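Local coordinates for protein SAM dependent methyltransferase (Agrobacterium tumefaciens, PDB 2IGT) that binds S-adenosylmethionine and probably transfers its methyl group to a substrate, as expected of an S-adenosylmethionine-dependent methyltransferase, at residues 29-35 and 295-301; 43-47 and 57-61; 224-229 and 261-266. All blocks are in the same frame, centred on the assembly; numbering follows the deposited sequence.

Interaction 1: 29-35 and 295-301; sequences PAEHVPV and GGVVASG
Ala30 and Val297 open a run of parallel strand pairing that continues through Glu31 with Val298 and His32 with Ala299, the two short strand segments running only 14° apart. Five backbone hydrogen bonds tie them together. They alternate in direction as parallel pairing requires: Ala30 N to Gly296 O, Val298 N to Ala30 O at 2.9 Å, His32 N to Val298 O, then Ser300 N to His32 O. The last, Val35 N to Ser300 O at 2.8 Å, comes after the cis peptide before Pro34, where the chain turns a corner. Weaker CA-H...O contacts fill in between, such as Glu31 CA to Val298 O at 3.2 Å.

Apolar contact falls on both faces. On the face of Ala30, His32, Val297 and Ala299, methyl CG2 of Val297 sits over the imidazole of His32, 3.9 Å from the ring centroid, in a CH-pi contact. Val297 places that methyl anti to its own nitrogen while CG1 takes the position between nitrogen and carbonyl carbon (chi1 59°). On the other side, Val298 CG2 meets Pro29 CG at 3.9 Å, the two side chains crossing at a slant.

Polar side chains look beyond the pair to helix 280-290. His284 links that helix to both strands, taking Glu31 OE1 on one ring nitrogen and Ser300 OG on the other, and Ser300 OG also reaches Ser325 on strand 318-328.

Strand 30-39 is thus stitched onto strand 297-306 as the outermost strand of the mixed sheet within this chain. The five bonds that hold the strands together are all main-chain; the side chains add apolar contact on both faces and, through His284, a polar tie to the helix.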
loop_
_atom_site.group_PDB
_atom_site.type_symbol
_atom_site.label_atom_id
_atom_site.label_comp_id
_atom_site.label_asym_id
_atom_site.label_seq_id
_atom_site.Cartn_x
_atom_site.Cartn_y
_atom_site.Cartn_z
ATOM N N PRO A 29 11.089 41.301 -11.475
ATOM C CA PRO A 29 12.519 41.447 -11.159
ATOM C C PRO A 29 13.376 41.376 -12.438
ATOM O O PRO A 29 12.914 40.884 -13.474
ATOM C CB PRO A 29 12.826 40.219 -10.289
ATOM C CG PRO A 29 11.498 39.671 -9.843
ATOM C CD PRO A 29 10.462 40.127 -10.822
ATOM N N ALA A 30 14.615 41.839 -12.343
ATOM C CA ALA A 30 15.607 41.624 -13.392
ATOM C C ALA A 30 15.808 40.115 -13.588
ATOM O O ALA A 30 15.442 39.302 -12.729
ATOM C CB ALA A 30 16.926 42.306 -13.025
ATOM N N GLU A 31 16.370 39.724 -14.725
ATOM C CA GLU A 31 16.547 38.302 -14.976
ATOM C C GLU A 31 17.937 38.044 -15.530
ATOM O O GLU A 31 18.502 38.900 -16.245
ATOM C CB GLU A 31 15.459 37.807 -15.933
ATOM C CG GLU A 31 15.326 38.662 -17.190
ATOM C CD GLU A 31 14.342 38.080 -18.197
ATOM O OE1 GLU A 31 13.704 37.055 -17.895
ATOM O OE2 GLU A 31 14.213 38.658 -19.300
ATOM N N HIS A 32 18.509 36.907 -15.138
ATOM C CA HIS A 32 19.694 36.346 -15.791
ATOM C C HIS A 32 19.287 34.941 -16.226
ATOM O O HIS A 32 18.995 34.088 -15.393
ATOM C CB HIS A 32 20.882 36.255 -14.830
ATOM C CG HIS A 32 21.371 37.582 -14.323
ATOM N ND1 HIS A 32 21.962 37.732 -13.085
ATOM C CD2 HIS A 32 21.361 38.818 -14.884
ATOM C CE1 HIS A 32 22.302 38.998 -12.907
ATOM N NE2 HIS A 32 21.945 39.680 -13.982
ATOM N N VAL A 33 19.249 34.702 -17.530
ATOM C CA VAL A 33 18.704 33.438 -18.049
ATOM C C VAL A 33 19.182 33.298 -19.502
ATOM O O VAL A 33 19.212 34.284 -20.218
ATOM C CB VAL A 33 17.116 33.434 -17.934
ATOM C CG1 VAL A 33 16.463 34.513 -18.850
ATOM C CG2 VAL A 33 16.534 32.040 -18.192
ATOM N N PRO A 34 19.627 32.098 -19.923
ATOM C CA PRO A 34 19.887 30.882 -19.139
ATOM C C PRO A 34 21.157 31.062 -18.334
ATOM O O PRO A 34 22.090 31.735 -18.794
ATOM C CB PRO A 34 20.119 29.800 -20.206
ATOM C CG PRO A 34 19.729 30.455 -21.553
ATOM C CD PRO A 34 19.937 31.918 -21.352
ATOM N N VAL A 35 21.171 30.533 -17.120
ATOM C CA VAL A 35 22.417 30.414 -16.360
ATOM C C VAL A 35 22.680 28.903 -16.178
ATOM O O VAL A 35 21.826 28.149 -15.671
ATOM C CB VAL A 35 22.358 31.174 -14.991
ATOM C CG1 VAL A 35 23.617 30.904 -14.166
ATOM C CG2 VAL A 35 22.230 32.711 -15.202
ATOM N N GLY A 295 11.321 43.559 -6.488
ATOM C CA GLY A 295 12.673 43.933 -6.903
ATOM C C GLY A 295 13.610 42.732 -7.028
ATOM O O GLY A 295 13.172 41.587 -7.147
ATOM N N GLY A 296 14.912 43.008 -6.997
ATOM C CA GLY A 296 15.923 41.963 -7.055
ATOM C C GLY A 296 16.074 41.313 -8.425
ATOM O O GLY A 296 15.808 41.931 -9.454
ATOM N N VAL A 297 16.525 40.064 -8.433
ATOM C CA VAL A 297 16.894 39.385 -9.681
ATOM C C VAL A 297 16.570 37.896 -9.593
ATOM O O VAL A 297 16.723 37.281 -8.530
ATOM C CB VAL A 297 18.393 39.601 -10.035
ATOM C CG1 VAL A 297 19.284 39.076 -8.918
ATOM C CG2 VAL A 297 18.779 38.957 -11.388
ATOM N N VAL A 298 16.112 37.345 -10.720
ATOM C CA VAL A 298 15.831 35.928 -10.838
ATOM C C VAL A 298 16.816 35.342 -11.842
ATOM O O VAL A 298 16.882 35.781 -13.016
ATOM C CB VAL A 298 14.343 35.654 -11.279
ATOM C CG1 VAL A 298 14.099 34.145 -11.435
ATOM C CG2 VAL A 298 13.386 36.240 -10.240
ATOM N N ALA A 299 17.610 34.379 -11.384
ATOM C CA ALA A 299 18.533 33.668 -12.257
ATOM C C ALA A 299 18.013 32.244 -12.379
ATOM O O ALA A 299 17.693 31.608 -11.352
ATOM C CB ALA A 299 19.974 33.679 -11.665
ATOM N N SER A 300 17.929 31.733 -13.611
ATOM C CA SER A 300 17.408 30.376 -13.827
ATOM C C SER A 300 18.161 29.634 -14.919
ATOM O O SER A 300 18.778 30.263 -15.783
ATOM C CB SER A 300 15.928 30.440 -14.212
ATOM O OG SER A 300 15.228 31.322 -13.348
ATOM N N GLY A 301 18.056 28.305 -14.913
ATOM C CA GLY A 301 18.725 27.499 -15.941
ATOM C C GLY A 301 18.776 26.043 -15.529
ATOM O O GLY A 301 17.860 25.542 -14.858
#

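Interaction 2: 43-47 and 57-61; sequences GDFHL and EQYGD
Phe45 and Tyr59 sit opposite each other in a non-hydrogen-bonded antiparallel pair, their side chains lying alongside and pointing the same way. The rings meet obliquely, planes 42° apart, with Phe45 CD1 over one face of the tyrosine, 3.5 Å from Tyr59 CE1. Glu57 completes this face: its carboxylate stands nearly perpendicular to the phenylalanine ring, and OE2 approaches the ring edge, 3.6 Å from Phe45 CE1. Tyr59 OH donates to that same OE2 at 2.9 Å, arriving from above the carboxylate plane, while Arg66 forms a salt bridge with OE1.

On the opposite face His46 and Gln58 run side by side. The imidazole is swung between its own nitrogen and carbonyl carbon (chi1 62°), which brings one ring face over Gln58 CB. Reciprocal backbone bonds join this pair, Gln58 N to His46 O and His46 N to Gln58 O. Beyond it, Gly60 N donates to Asp44 O at 2.7 Å.

This is the open end of the hairpin 45-51/54-59. Phe45 and Leu47 pack on Ile305 of strand 297-306, Tyr59 on Val131 and Pro135, and Glu57 pairs by backbone with Val64 of strand 62-67, the next strand of the five-stranded sheet.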
loop_
_atom_site.group_PDB
_atom_site.type_symbol
_atom_site.label_atom_id
_atom_site.label_comp_id
_atom_site.label_asym_id
_atom_site.label_seq_id
_atom_site.Cartn_x
_atom_site.Cartn_y
_atom_site.Cartn_z
ATOM N N GLY A 43 36.249 15.949 -3.912
ATOM C CA GLY A 43 36.283 15.074 -2.745
ATOM C C GLY A 43 35.612 13.728 -2.963
ATOM O O GLY A 43 36.130 12.877 -3.714
ATOM N N ASP A 44 34.465 13.534 -2.313
ATOM C CA ASP A 44 33.857 12.208 -2.264
ATOM C C ASP A 44 32.960 11.878 -3.462
ATOM O O ASP A 44 32.460 10.768 -3.547
ATOM C CB ASP A 44 33.089 11.985 -0.954
ATOM C CG ASP A 44 33.982 11.523 0.193
ATOM O OD1 ASP A 44 35.195 11.286 -0.003
ATOM O OD2 ASP A 44 33.451 11.410 1.309
ATOM N N PHE A 45 32.742 12.816 -4.380
ATOM C CA PHE A 45 31.932 12.512 -5.555
ATOM C C PHE A 45 32.571 12.963 -6.856
ATOM O O PHE A 45 33.033 14.103 -6.981
ATOM C CB PHE A 45 30.513 13.127 -5.513
ATOM C CG PHE A 45 29.776 12.978 -6.829
ATOM C CD1 PHE A 45 29.275 11.719 -7.231
ATOM C CD2 PHE A 45 29.623 14.073 -7.688
ATOM C CE1 PHE A 45 28.621 11.557 -8.466
ATOM C CE2 PHE A 45 28.981 13.939 -8.930
ATOM C CZ PHE A 45 28.455 12.683 -9.333
ATOM N N HIS A 46 32.570 12.079 -7.841
ATOM C CA HIS A 46 32.625 12.557 -9.214
ATOM C C HIS A 46 32.063 11.559 -10.201
ATOM O O HIS A 46 31.984 10.357 -9.930
ATOM C CB HIS A 46 34.018 13.008 -9.620
ATOM C CG HIS A 46 35.022 11.919 -9.572
ATOM N ND1 HIS A 46 35.692 11.583 -8.415
ATOM C CD2 HIS A 46 35.474 11.084 -10.537
ATOM C CE1 HIS A 46 36.516 10.575 -8.670
ATOM N NE2 HIS A 46 36.407 10.258 -9.952
ATOM N N LEU A 47 31.661 12.092 -11.341
ATOM C CA LEU A 47 31.150 11.298 -12.445
ATOM C C LEU A 47 32.351 10.883 -13.273
ATOM O O LEU A 47 33.016 11.738 -13.864
ATOM C CB LEU A 47 30.206 12.160 -13.279
ATOM C CG LEU A 47 29.697 11.563 -14.601
ATOM C CD1 LEU A 47 28.853 10.323 -14.312
ATOM C CD2 LEU A 47 28.864 12.646 -15.316
ATOM N N GLU A 57 29.912 6.307 -11.409
ATOM C CA GLU A 57 30.151 7.394 -10.447
ATOM C C GLU A 57 30.997 6.885 -9.293
ATOM O O GLU A 57 30.920 5.707 -8.956
ATOM C CB GLU A 57 28.831 7.915 -9.871
ATOM C CG GLU A 57 27.863 8.466 -10.895
ATOM C CD GLU A 57 26.467 8.506 -10.356
ATOM O OE1 GLU A 57 25.813 7.429 -10.281
ATOM O OE2 GLU A 57 26.037 9.608 -9.991
ATOM N N GLN A 58 31.799 7.764 -8.689
ATOM C CA GLN A 58 32.498 7.423 -7.448
ATOM C C GLN A 58 31.822 8.181 -6.300
ATOM O O GLN A 58 31.671 9.391 -6.386
ATOM C CB GLN A 58 33.994 7.796 -7.555
ATOM C CG GLN A 58 34.913 7.248 -6.440
ATOM C CD GLN A 58 35.211 5.751 -6.576
ATOM O OE1 GLN A 58 35.148 5.178 -7.672
ATOM N NE2 GLN A 58 35.542 5.111 -5.453
ATOM N N TYR A 59 31.347 7.450 -5.287
ATOM C CA TYR A 59 30.796 8.013 -4.048
ATOM C C TYR A 59 31.680 7.504 -2.921
ATOM O O TYR A 59 31.534 6.350 -2.497
ATOM C CB TYR A 59 29.348 7.557 -3.811
ATOM C CG TYR A 59 28.354 8.241 -4.727
ATOM C CD1 TYR A 59 27.793 9.465 -4.363
ATOM C CD2 TYR A 59 28.008 7.686 -5.966
ATOM C CE1 TYR A 59 26.884 10.123 -5.197
ATOM C CE2 TYR A 59 27.099 8.346 -6.821
ATOM C CZ TYR A 59 26.553 9.563 -6.419
ATOM O OH TYR A 59 25.704 10.255 -7.229
ATOM N N GLY A 60 32.609 8.339 -2.454
ATOM C CA GLY A 60 33.572 7.900 -1.438
ATOM C C GLY A 60 34.360 6.682 -1.890
ATOM O O GLY A 60 34.981 6.693 -2.957
ATOM N N ASP A 61 34.328 5.618 -1.091
ATOM C CA ASP A 61 35.037 4.396 -1.448
ATOM C C ASP A 61 34.350 3.468 -2.455
ATOM O O ASP A 61 34.962 2.517 -2.899
ATOM C CB ASP A 61 35.407 3.610 -0.199
ATOM C CG ASP A 61 36.499 4.289 0.604
ATOM O OD1 ASP A 61 37.440 4.873 -0.003
ATOM O OD2 ASP A 61 36.404 4.221 1.846
#

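Interaction 3: 224-229 and 261-266; sequences STYDII and ILSPKA
Ile229 pushes its CD1 methyl between two side chains of the loop that follows helix 247-260. It meets Leu262 CD2 at 3.5 Å and Ile261 CG1 at 3.9 Å; the Leu262 side chain slants across it, whereas that of Ile261 comes nearly at a right angle. Ile261 has CG1 between its own nitrogen and carbonyl carbon (chi1 59°), and from there Ile261 CD1 lies alongside the ring of Tyr226, 4.1 Å from Tyr226 CD2. Helix 212-222 and strand 156-160 pack on Ile261 and Tyr226 as well.

Around this apolar patch the backbones are joined at a single bridge, Tyr226 with Leu262. Tyr226 N gives its hydrogen to Ile261 O at 2.8 Å, and that oxygen also lies near the plane of the tyrosine ring, at its edge. Tyr226 O in turn accepts from Ser263 N.

The polar edge is built on Ser263. Its hydroxyl donates to Asp227 OD1 at 2.7 Å, meeting the carboxylate from above its plane. Ser263 also starts a type I turn, closed by Ala266 N to Ser263 O. Arg153 reaches both Asp227 OD1, as a salt bridge, and Lys265 O, while Asp227 OD2 accepts from Lys156 N.

Asp227 is thus gripped by a hydroxyl, a guanidinium and a backbone N-H, a setting that would probably favour its ionised form. Through it the turn leading into strand 268-273 is tied to the starts of strands 228-231 and 156-160, neighbours in the Rossmann-like methyltransferase sheet.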
loop_
_atom_site.group_PDB
_atom_site.type_symbol
_atom_site.label_atom_id
_atom_site.label_comp_id
_atom_site.label_asym_id
_atom_site.label_seq_id
_atom_site.Cartn_x
_atom_site.Cartn_y
_atom_site.Cartn_z
ATOM N N SER A 224 4.768 33.657 10.254
ATOM C CA SER A 224 6.175 33.271 10.296
ATOM C C SER A 224 6.960 33.775 9.080
ATOM O O SER A 224 6.389 33.924 8.000
ATOM C CB SER A 224 6.267 31.739 10.360
ATOM O OG SER A 224 5.632 31.310 11.565
ATOM N N THR A 225 8.261 34.043 9.252
ATOM C CA THR A 225 9.097 34.422 8.104
ATOM C C THR A 225 10.460 33.746 8.140
ATOM O O THR A 225 10.939 33.369 9.202
ATOM C CB THR A 225 9.303 35.957 7.969
ATOM O OG1 THR A 225 9.958 36.453 9.136
ATOM C CG2 THR A 225 7.955 36.720 7.780
ATOM N N TYR A 226 11.063 33.595 6.961
ATOM C CA TYR A 226 12.382 32.989 6.789
ATOM C C TYR A 226 13.226 33.877 5.883
ATOM O O TYR A 226 12.708 34.577 4.999
ATOM C CB TYR A 226 12.245 31.605 6.124
ATOM C CG TYR A 226 11.462 30.616 6.961
ATOM C CD1 TYR A 226 12.122 29.763 7.827
ATOM C CD2 TYR A 226 10.048 30.566 6.907
ATOM C CE1 TYR A 226 11.433 28.840 8.593
ATOM C CE2 TYR A 226 9.335 29.651 7.695
ATOM C CZ TYR A 226 10.058 28.777 8.529
ATOM O OH TYR A 226 9.428 27.844 9.337
ATOM N N ASP A 227 14.526 33.846 6.114
ATOM C CA ASP A 227 15.472 34.644 5.341
ATOM C C ASP A 227 15.858 33.935 4.055
ATOM O O ASP A 227 16.161 34.588 3.041
ATOM C CB ASP A 227 16.704 34.927 6.179
ATOM C CG ASP A 227 16.359 35.667 7.465
ATOM O OD1 ASP A 227 15.867 36.813 7.389
ATOM O OD2 ASP A 227 16.549 35.086 8.553
ATOM N N ILE A 228 15.887 32.605 4.105
ATOM C CA ILE A 228 16.163 31.809 2.904
ATOM C C ILE A 228 15.177 30.660 2.834
ATOM O O ILE A 228 14.920 29.988 3.844
ATOM C CB ILE A 228 17.651 31.281 2.847
ATOM C CG1 ILE A 228 18.636 32.475 2.809
ATOM C CG2 ILE A 228 17.840 30.256 1.655
ATOM C CD1 ILE A 228 20.130 32.115 2.863
ATOM N N ILE A 229 14.615 30.439 1.643
ATOM C CA ILE A 229 13.739 29.301 1.441
ATOM C C ILE A 229 14.268 28.498 0.271
ATOM O O ILE A 229 14.492 29.056 -0.810
ATOM C CB ILE A 229 12.259 29.722 1.159
ATOM C CG1 ILE A 229 11.670 30.465 2.359
ATOM C CG2 ILE A 229 11.378 28.450 0.819
ATOM C CD1 ILE A 229 10.289 31.109 2.067
ATOM N N ILE A 261 5.974 34.218 3.147
ATOM C CA ILE A 261 6.765 33.871 4.338
ATOM C C ILE A 261 8.270 34.203 4.213
ATOM O O ILE A 261 9.083 33.698 4.978
ATOM C CB ILE A 261 6.508 32.406 4.853
ATOM C CG1 ILE A 261 6.833 31.342 3.778
ATOM C CG2 ILE A 261 5.062 32.264 5.294
ATOM C CD1 ILE A 261 6.986 29.912 4.322
ATOM N N LEU A 262 8.631 35.043 3.238
ATOM C CA LEU A 262 9.978 35.638 3.206
ATOM C C LEU A 262 10.063 36.838 4.127
ATOM O O LEU A 262 9.166 37.688 4.149
ATOM C CB LEU A 262 10.391 36.044 1.784
ATOM C CG LEU A 262 10.649 34.892 0.800
ATOM C CD1 LEU A 262 10.751 35.451 -0.628
ATOM C CD2 LEU A 262 11.919 34.084 1.173
ATOM N N SER A 263 11.150 36.917 4.885
ATOM C CA SER A 263 11.409 38.085 5.709
ATOM C C SER A 263 11.640 39.352 4.860
ATOM O O SER A 263 12.005 39.255 3.695
ATOM C CB SER A 263 12.609 37.829 6.639
ATOM O OG SER A 263 13.824 37.768 5.886
ATOM N N PRO A 264 11.439 40.545 5.447
ATOM C CA PRO A 264 11.791 41.807 4.764
ATOM C C PRO A 264 13.245 41.845 4.313
ATOM O O PRO A 264 13.534 42.439 3.277
ATOM C CB PRO A 264 11.538 42.878 5.844
ATOM C CG PRO A 264 10.458 42.287 6.643
ATOM C CD PRO A 264 10.816 40.807 6.750
ATOM N N LYS A 265 14.148 41.229 5.083
ATOM C CA LYS A 265 15.582 41.199 4.737
ATOM C C LYS A 265 15.989 39.859 4.122
ATOM O O LYS A 265 17.142 39.440 4.265
ATOM C CB LYS A 265 16.455 41.494 5.974
ATOM C CG LYS A 265 16.223 42.849 6.596
ATOM C CD LYS A 265 17.040 43.013 7.889
ATOM C CE LYS A 265 16.735 44.318 8.591
ATOM N NZ LYS A 265 17.356 45.527 7.932
ATOM N N ALA A 266 15.051 39.186 3.438
ATOM C CA ALA A 266 15.328 37.880 2.838
ATOM C C ALA A 266 16.510 37.910 1.857
ATOM O O ALA A 266 16.701 38.890 1.119
ATOM C CB ALA A 266 14.079 37.289 2.156
#

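Overall arrangement
Interactions 1 and 3 both reach the eight-stranded sheet: interaction 1 pairs strand 30-39, outermost within this chain, with strand 297-306, while interaction 3 lies at the start of the more central strand 228-231. Their centres are 19 Å apart and their nearest atoms about 9 Å; Met291 is touched by Pro29 from one and Leu262 from the other. Interaction 2 belongs to the five-stranded sheet, its centre 31 Å from that of interaction 1, yet strand 297-306 runs on from interaction 1 to Ile305, on which Phe45 and Leu47 pack. The Ile229 side chain is about 12 Å from a bound S-adenosylmethionine, and that of Tyr59 about 12 Å from one that need not be the same molecule.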